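Local coordinates for FrnE protein (Deinococcus radiodurans, PDB 5CO3) that probably acts as a DsbA-like, thioredoxin-fold disulfide oxidoreductase, exchanging thiols and disulfides through a CxxC pair at the start of a helix, at residues Arg13-Ser18 against Glu46-Ser51; His50-Asp55 against Thr189-Phe194. All coordinates share one frame; numbering follows the deposited sequence.

Interaction 1 of 2, residues Arg13-Ser18 against Glu46-Ser51; sequences RVDIWS and EVVWHS
W17 and H50 stack face to face where two parallel strands pair, the indole six-membered ring and the imidazole having centroids 4.2 Å apart and planes 17° from parallel. H50 CB sits over the indole five-membered ring, 3.3 Å from its centroid. At the far edge of the imidazole, NE2 donates to D15 OD1 at 2.6 Å, the oxygen in the ring plane but met on its anti side, 27° out of the carboxylate plane. H50 ND1 binds D179 of helix 173-186, so both ring nitrogens are engaged and the ring's rotation is fixed. Replacing W17 by an alanine is likely to bare one face of the imidazole and leave the D179 carbonyl without its indole N-H partner. On the opposite face of the sheet I16 packs on W49: its CG1 lies anti to the carbonyl carbon (chi1 -47°), which carries CD1 over the indole face, while CG2 meets W49 CZ3 at 3.6 Å. Five backbone hydrogen bonds join the strands, from V14 N to E46 O at 2.7 Å through to a longer S18 N to H50 O at 3.2 Å. Packing thins toward R13 and E46, whose side chains are exposed. With a carboxylate at each ring nitrogen, the imidazole may be drawn toward its protonated form, though R13 nearby would probably oppose this.

Interaction 2 of 2, residues His50-Asp55 against Thr189-Phe194; sequences HSFELD and TGVPFF
V191 presses its CG1 methyl onto one face of the F52 ring, the central touch between the loop that follows strand 45-51 and the turn that leads into strand 193-196. This CH-pi contact places CG1 3.7 Å from the ring centroid and 22° off the ring normal. The methyl is shifted toward the CB side of the ring, and its nearest ring atom is F52 CG, at 3.4 Å. With F52 CG anti to the backbone N (chi1 -169°), the phenyl is carried out from its loop and past V191, the two side chains crossing at a slant.

The second methyl of V191 serves the aliphatic part. V191 CG2, set between the backbone N and the carbonyl carbon, is the branch that reaches L54, meeting its CD2 at 3.7 Å. CG1 thus serves the ring and CG2 mainly the leucine, though CG2 also lies near F52 CD1.

Looser van der Waals contact is made with backbone at the far end of the phenyl. F52 CZ lies 4.0 Å from T189 C and 4.3 Å from G190 N, the T189-G190 peptide lying oblique to the ring.

Around this patch, V191 and P192 also touch C25 of the CxxC pair, and the peptide bond before P192 is cis, the cis-proline loop characteristic of thioredoxin folds, set here beside the cysteine pair. F52 rests on A183 of helix 173-186 as well, and L54 N is bonded to the carboxylate of D19.

No hydrogen bond or salt bridge links the two segments. The loop at F52 and L54 is therefore held against the cis-proline turn by apolar contact alone, without directional bonds, which is consistent with an apolar flank beside the cysteine pair, reached through V191.

In the fold
Interaction 1 lies largely within the sheet and interaction 2 at the surface, yet they follow one another along the chain, sharing H50 and S51. The pairing of 13-18 with 46-51 closes the beta-alpha-beta unit around helix 23-38 and combines regular backbone bonds with a largely shielded polar cluster around H50. The 50-55 and 189-194 contact begins where that strand ends and, lacking regular pairing, depends on a few apolar side chains. Strand 193-196 connects the two, since it runs antiparallel beside 12-18 and F193 O probably accepts from W17 N. Packing also joins them directly: V191 CG1 touches W17 O, and F52 CB touches S18 O.

Interaction 1 of 2, residues Arg13-Ser18 against Glu46-Ser51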
loop_
_atom_site.group_PDB
_atom_site.type_symbol
_atom_site.label_atom_id
_atom_site.label_comp_id
_atom_site.label_asym_id
_atom_site.label_seq_id
_atom_site.Cartn_x
_atom_site.Cartn_y
_atom_site.Cartn_z
ATOM N N ARG A 13 6.872 -9.541 10.257
ATOM C CA ARG A 13 6.994 -8.520 9.231
ATOM C C ARG A 13 5.900 -8.684 8.186
ATOM O O ARG A 13 5.670 -9.779 7.678
ATOM C CB ARG A 13 8.370 -8.569 8.565
ATOM C CG ARG A 13 8.469 -7.703 7.318
ATOM C CD ARG A 13 9.899 -7.267 7.088
ATOM N NE ARG A 13 10.318 -7.429 5.699
ATOM C CZ ARG A 13 10.683 -8.588 5.158
ATOM N NH1 ARG A 13 10.655 -9.703 5.880
ATOM N NH2 ARG A 13 11.050 -8.639 3.885
ATOM N N VAL A 14 5.217 -7.591 7.882
ATOM C CA VAL A 14 4.258 -7.581 6.792
ATOM C C VAL A 14 4.726 -6.590 5.753
ATOM O O VAL A 14 4.805 -5.394 6.029
ATOM C CB VAL A 14 2.846 -7.207 7.260
ATOM C CG1 VAL A 14 1.880 -7.194 6.091
ATOM C CG2 VAL A 14 2.373 -8.192 8.344
ATOM N N ASP A 15 5.052 -7.097 4.568
ATOM C CA ASP A 15 5.416 -6.249 3.435
ATOM C C ASP A 15 4.236 -6.059 2.507
ATOM O O ASP A 15 3.636 -7.034 2.056
ATOM C CB ASP A 15 6.589 -6.868 2.675
ATOM C CG ASP A 15 7.830 -6.918 3.504
ATOM O OD1 ASP A 15 8.463 -5.855 3.649
ATOM O OD2 ASP A 15 8.156 -8.004 4.043
ATOM N N ILE A 16 3.889 -4.808 2.220
ATOM C CA ILE A 16 2.731 -4.551 1.380
ATOM C C ILE A 16 3.105 -3.715 0.170
ATOM O O ILE A 16 3.589 -2.586 0.301
ATOM C CB ILE A 16 1.605 -3.842 2.150
ATOM C CG1 ILE A 16 1.361 -4.533 3.497
ATOM C CG2 ILE A 16 0.326 -3.831 1.321
ATOM C CD1 ILE A 16 0.321 -3.843 4.343
ATOM N N TRP A 17 2.877 -4.279 -1.009
ATOM C CA TRP A 17 3.039 -3.518 -2.246
ATOM C C TRP A 17 1.712 -2.874 -2.616
ATOM O O TRP A 17 0.654 -3.497 -2.540
ATOM C CB TRP A 17 3.550 -4.413 -3.372
ATOM C CG TRP A 17 5.051 -4.538 -3.387
ATOM C CD1 TRP A 17 5.928 -3.793 -4.122
ATOM C CD2 TRP A 17 5.845 -5.452 -2.623
ATOM N NE1 TRP A 17 7.219 -4.189 -3.871
ATOM C CE2 TRP A 17 7.197 -5.212 -2.955
ATOM C CE3 TRP A 17 5.546 -6.455 -1.697
ATOM C CZ2 TRP A 17 8.245 -5.933 -2.387
ATOM C CZ3 TRP A 17 6.592 -7.178 -1.138
ATOM C CH2 TRP A 17 7.923 -6.910 -1.485
ATOM N N SER A 18 1.770 -1.609 -3.016
ATOM C CA SER A 18 0.556 -0.843 -3.185
ATOM C C SER A 18 0.828 0.326 -4.127
ATOM O O SER A 18 1.958 0.804 -4.191
ATOM C CB SER A 18 0.070 -0.341 -1.832
ATOM O OG SER A 18 -1.088 0.439 -1.969
ATOM N N GLU A 46 5.289 -5.666 12.250
ATOM C CA GLU A 46 5.969 -4.577 11.543
ATOM C C GLU A 46 5.471 -4.426 10.111
ATOM O O GLU A 46 5.686 -5.302 9.281
ATOM C CB GLU A 46 7.478 -4.814 11.528
ATOM C CG GLU A 46 8.264 -3.823 12.362
ATOM C CD GLU A 46 9.509 -4.437 12.969
ATOM O OE1 GLU A 46 10.101 -5.338 12.334
ATOM O OE2 GLU A 46 9.889 -4.024 14.085
ATOM N N VAL A 47 4.821 -3.305 9.818
ATOM C CA VAL A 47 4.287 -3.081 8.477
ATOM C C VAL A 47 5.252 -2.217 7.674
ATOM O O VAL A 47 5.646 -1.139 8.117
ATOM C CB VAL A 47 2.887 -2.419 8.523
ATOM C CG1 VAL A 47 2.342 -2.196 7.113
ATOM C CG2 VAL A 47 1.930 -3.268 9.341
ATOM N N VAL A 48 5.650 -2.716 6.506
ATOM C CA VAL A 48 6.529 -1.986 5.598
ATOM C C VAL A 48 5.833 -1.812 4.254
ATOM O O VAL A 48 5.528 -2.798 3.580
ATOM C CB VAL A 48 7.875 -2.718 5.388
ATOM C CG1 VAL A 48 8.725 -2.012 4.317
ATOM C CG2 VAL A 48 8.630 -2.820 6.697
ATOM N N TRP A 49 5.565 -0.567 3.864
ATOM C CA TRP A 49 4.952 -0.328 2.566
ATOM C C TRP A 49 6.037 -0.347 1.492
ATOM O O TRP A 49 7.179 0.069 1.728
ATOM C CB TRP A 49 4.165 0.999 2.552
ATOM C CG TRP A 49 2.943 0.950 3.446
ATOM C CD1 TRP A 49 2.877 1.305 4.765
ATOM C CD2 TRP A 49 1.628 0.484 3.090
ATOM N NE1 TRP A 49 1.597 1.098 5.250
ATOM C CE2 TRP A 49 0.814 0.595 4.240
ATOM C CE3 TRP A 49 1.057 -0.004 1.905
ATOM C CZ2 TRP A 49 -0.541 0.221 4.248
ATOM C CZ3 TRP A 49 -0.285 -0.371 1.910
ATOM C CH2 TRP A 49 -1.067 -0.259 3.076
ATOM N N HIS A 50 5.680 -0.878 0.330
ATOM C CA HIS A 50 6.573 -0.915 -0.818
ATOM C C HIS A 50 5.883 -0.287 -2.009
ATOM O O HIS A 50 4.666 -0.412 -2.173
ATOM C CB HIS A 50 6.991 -2.344 -1.156
ATOM C CG HIS A 50 7.786 -3.013 -0.078
ATOM N ND1 HIS A 50 9.162 -3.013 -0.057
ATOM C CD2 HIS A 50 7.390 -3.697 1.022
ATOM C CE1 HIS A 50 9.583 -3.672 1.009
ATOM N NE2 HIS A 50 8.527 -4.094 1.681
ATOM N N SER A 51 6.674 0.393 -2.829
ATOM C CA SER A 51 6.159 1.106 -3.991
ATOM C C SER A 51 5.769 0.166 -5.115
ATOM O O SER A 51 6.477 -0.794 -5.422
ATOM C CB SER A 51 7.194 2.107 -4.500
ATOM O OG SER A 51 7.663 2.932 -3.455
#

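Interaction 2 of 2, residues His50-Asp55 against Thr189-Phe194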
loop_
_atom_site.group_PDB
_atom_site.type_symbol
_atom_site.label_atom_id
_atom_site.label_comp_id
_atom_site.label_asym_id
_atom_site.label_seq_id
_atom_site.Cartn_x
_atom_site.Cartn_y
_atom_site.Cartn_z
ATOM N N HIS A 50 5.680 -0.878 0.330
ATOM C CA HIS A 50 6.573 -0.915 -0.818
ATOM C C HIS A 50 5.883 -0.287 -2.009
ATOM O O HIS A 50 4.666 -0.412 -2.173
ATOM C CB HIS A 50 6.991 -2.344 -1.156
ATOM C CG HIS A 50 7.786 -3.013 -0.078
ATOM N ND1 HIS A 50 9.162 -3.013 -0.057
ATOM C CD2 HIS A 50 7.390 -3.697 1.022
ATOM C CE1 HIS A 50 9.583 -3.672 1.009
ATOM N NE2 HIS A 50 8.527 -4.094 1.681
ATOM N N SER A 51 6.674 0.393 -2.829
ATOM C CA SER A 51 6.159 1.106 -3.991
ATOM C C SER A 51 5.769 0.166 -5.115
ATOM O O SER A 51 6.477 -0.794 -5.422
ATOM C CB SER A 51 7.194 2.107 -4.500
ATOM O OG SER A 51 7.663 2.932 -3.455
ATOM N N PHE A 52 4.634 0.467 -5.732
ATOM C CA PHE A 52 4.186 -0.231 -6.921
ATOM C C PHE A 52 3.480 0.802 -7.784
ATOM O O PHE A 52 2.701 1.611 -7.269
ATOM C CB PHE A 52 3.252 -1.384 -6.570
ATOM C CG PHE A 52 2.955 -2.306 -7.720
ATOM C CD1 PHE A 52 1.990 -1.976 -8.658
ATOM C CD2 PHE A 52 3.619 -3.518 -7.847
ATOM C CE1 PHE A 52 1.705 -2.825 -9.705
ATOM C CE2 PHE A 52 3.334 -4.373 -8.891
ATOM C CZ PHE A 52 2.377 -4.019 -9.827
ATOM N N GLU A 53 3.787 0.797 -9.077
ATOM C CA GLU A 53 3.120 1.677 -10.025
ATOM C C GLU A 53 2.351 0.851 -11.035
ATOM O O GLU A 53 2.942 0.051 -11.759
ATOM C CB GLU A 53 4.132 2.576 -10.744
ATOM C CG GLU A 53 4.470 3.845 -9.979
ATOM C CD GLU A 53 5.544 4.676 -10.666
ATOM O OE1 GLU A 53 5.213 5.575 -11.474
ATOM O OE2 GLU A 53 6.738 4.420 -10.398
ATOM N N LEU A 54 1.033 1.039 -11.072
ATOM C CA LEU A 54 0.211 0.395 -12.089
ATOM C C LEU A 54 0.727 0.724 -13.477
ATOM O O LEU A 54 0.741 -0.126 -14.356
ATOM C CB LEU A 54 -1.244 0.832 -11.975
ATOM C CG LEU A 54 -1.943 0.509 -10.659
ATOM C CD1 LEU A 54 -3.361 1.045 -10.705
ATOM C CD2 LEU A 54 -1.912 -0.993 -10.411
ATOM N N ASP A 55 1.153 1.967 -13.665
ATOM C CA ASP A 55 1.636 2.423 -14.962
ATOM C C ASP A 55 2.796 3.396 -14.788
ATOM O O ASP A 55 2.594 4.610 -14.734
ATOM C CB ASP A 55 0.499 3.080 -15.750
ATOM C CG ASP A 55 0.910 3.492 -17.163
ATOM O OD1 ASP A 55 1.999 3.094 -17.649
ATOM O OD2 ASP A 55 0.113 4.215 -17.794
ATOM N N THR A 189 1.971 -8.845 -9.847
ATOM C CA THR A 189 1.520 -8.101 -11.025
ATOM C C THR A 189 0.252 -7.292 -10.743
ATOM O O THR A 189 -0.272 -6.606 -11.626
ATOM C CB THR A 189 1.261 -9.042 -12.222
ATOM O OG1 THR A 189 0.229 -9.975 -11.882
ATOM C CG2 THR A 189 2.523 -9.812 -12.578
ATOM N N GLY A 190 -0.232 -7.370 -9.508
ATOM C CA GLY A 190 -1.404 -6.623 -9.104
ATOM C C GLY A 190 -1.339 -6.241 -7.639
ATOM O O GLY A 190 -0.658 -6.902 -6.849
ATOM N N VAL A 191 -2.050 -5.177 -7.275
ATOM C CA VAL A 191 -2.001 -4.648 -5.916
ATOM C C VAL A 191 -3.399 -4.446 -5.342
ATOM O O VAL A 191 -4.357 -4.248 -6.081
ATOM C CB VAL A 191 -1.210 -3.317 -5.871
ATOM C CG1 VAL A 191 0.278 -3.594 -6.020
ATOM C CG2 VAL A 191 -1.703 -2.344 -6.947
ATOM N N PRO A 192 -3.535 -4.480 -4.010
ATOM C CA PRO A 192 -2.481 -4.662 -3.012
ATOM C C PRO A 192 -1.974 -6.094 -2.968
ATOM O O PRO A 192 -2.699 -7.030 -3.312
ATOM C CB PRO A 192 -3.180 -4.289 -1.708
ATOM C CG PRO A 192 -4.598 -4.637 -1.938
ATOM C CD PRO A 192 -4.855 -4.317 -3.385
ATOM N N PHE A 193 -0.723 -6.255 -2.570
ATOM C CA PHE A 193 -0.161 -7.580 -2.386
ATOM C C PHE A 193 0.530 -7.637 -1.032
ATOM O O PHE A 193 1.405 -6.826 -0.743
ATOM C CB PHE A 193 0.817 -7.928 -3.515
ATOM C CG PHE A 193 1.142 -9.392 -3.599
ATOM C CD1 PHE A 193 2.087 -9.949 -2.763
ATOM C CD2 PHE A 193 0.490 -10.209 -4.509
ATOM C CE1 PHE A 193 2.388 -11.304 -2.833
ATOM C CE2 PHE A 193 0.782 -11.557 -4.585
ATOM C CZ PHE A 193 1.734 -12.105 -3.750
ATOM N N PHE A 194 0.132 -8.611 -0.213
ATOM C CA PHE A 194 0.691 -8.776 1.124
ATOM C C PHE A 194 1.702 -9.911 1.200
ATOM O O PHE A 194 1.483 -10.998 0.661
ATOM C CB PHE A 194 -0.417 -9.053 2.143
ATOM C CG PHE A 194 -1.482 -8.007 2.199
ATOM C CD1 PHE A 194 -2.513 -7.993 1.270
ATOM C CD2 PHE A 194 -1.475 -7.048 3.195
ATOM C CE1 PHE A 194 -3.508 -7.047 1.329
ATOM C CE2 PHE A 194 -2.467 -6.098 3.266
ATOM C CZ PHE A 194 -3.495 -6.095 2.328
#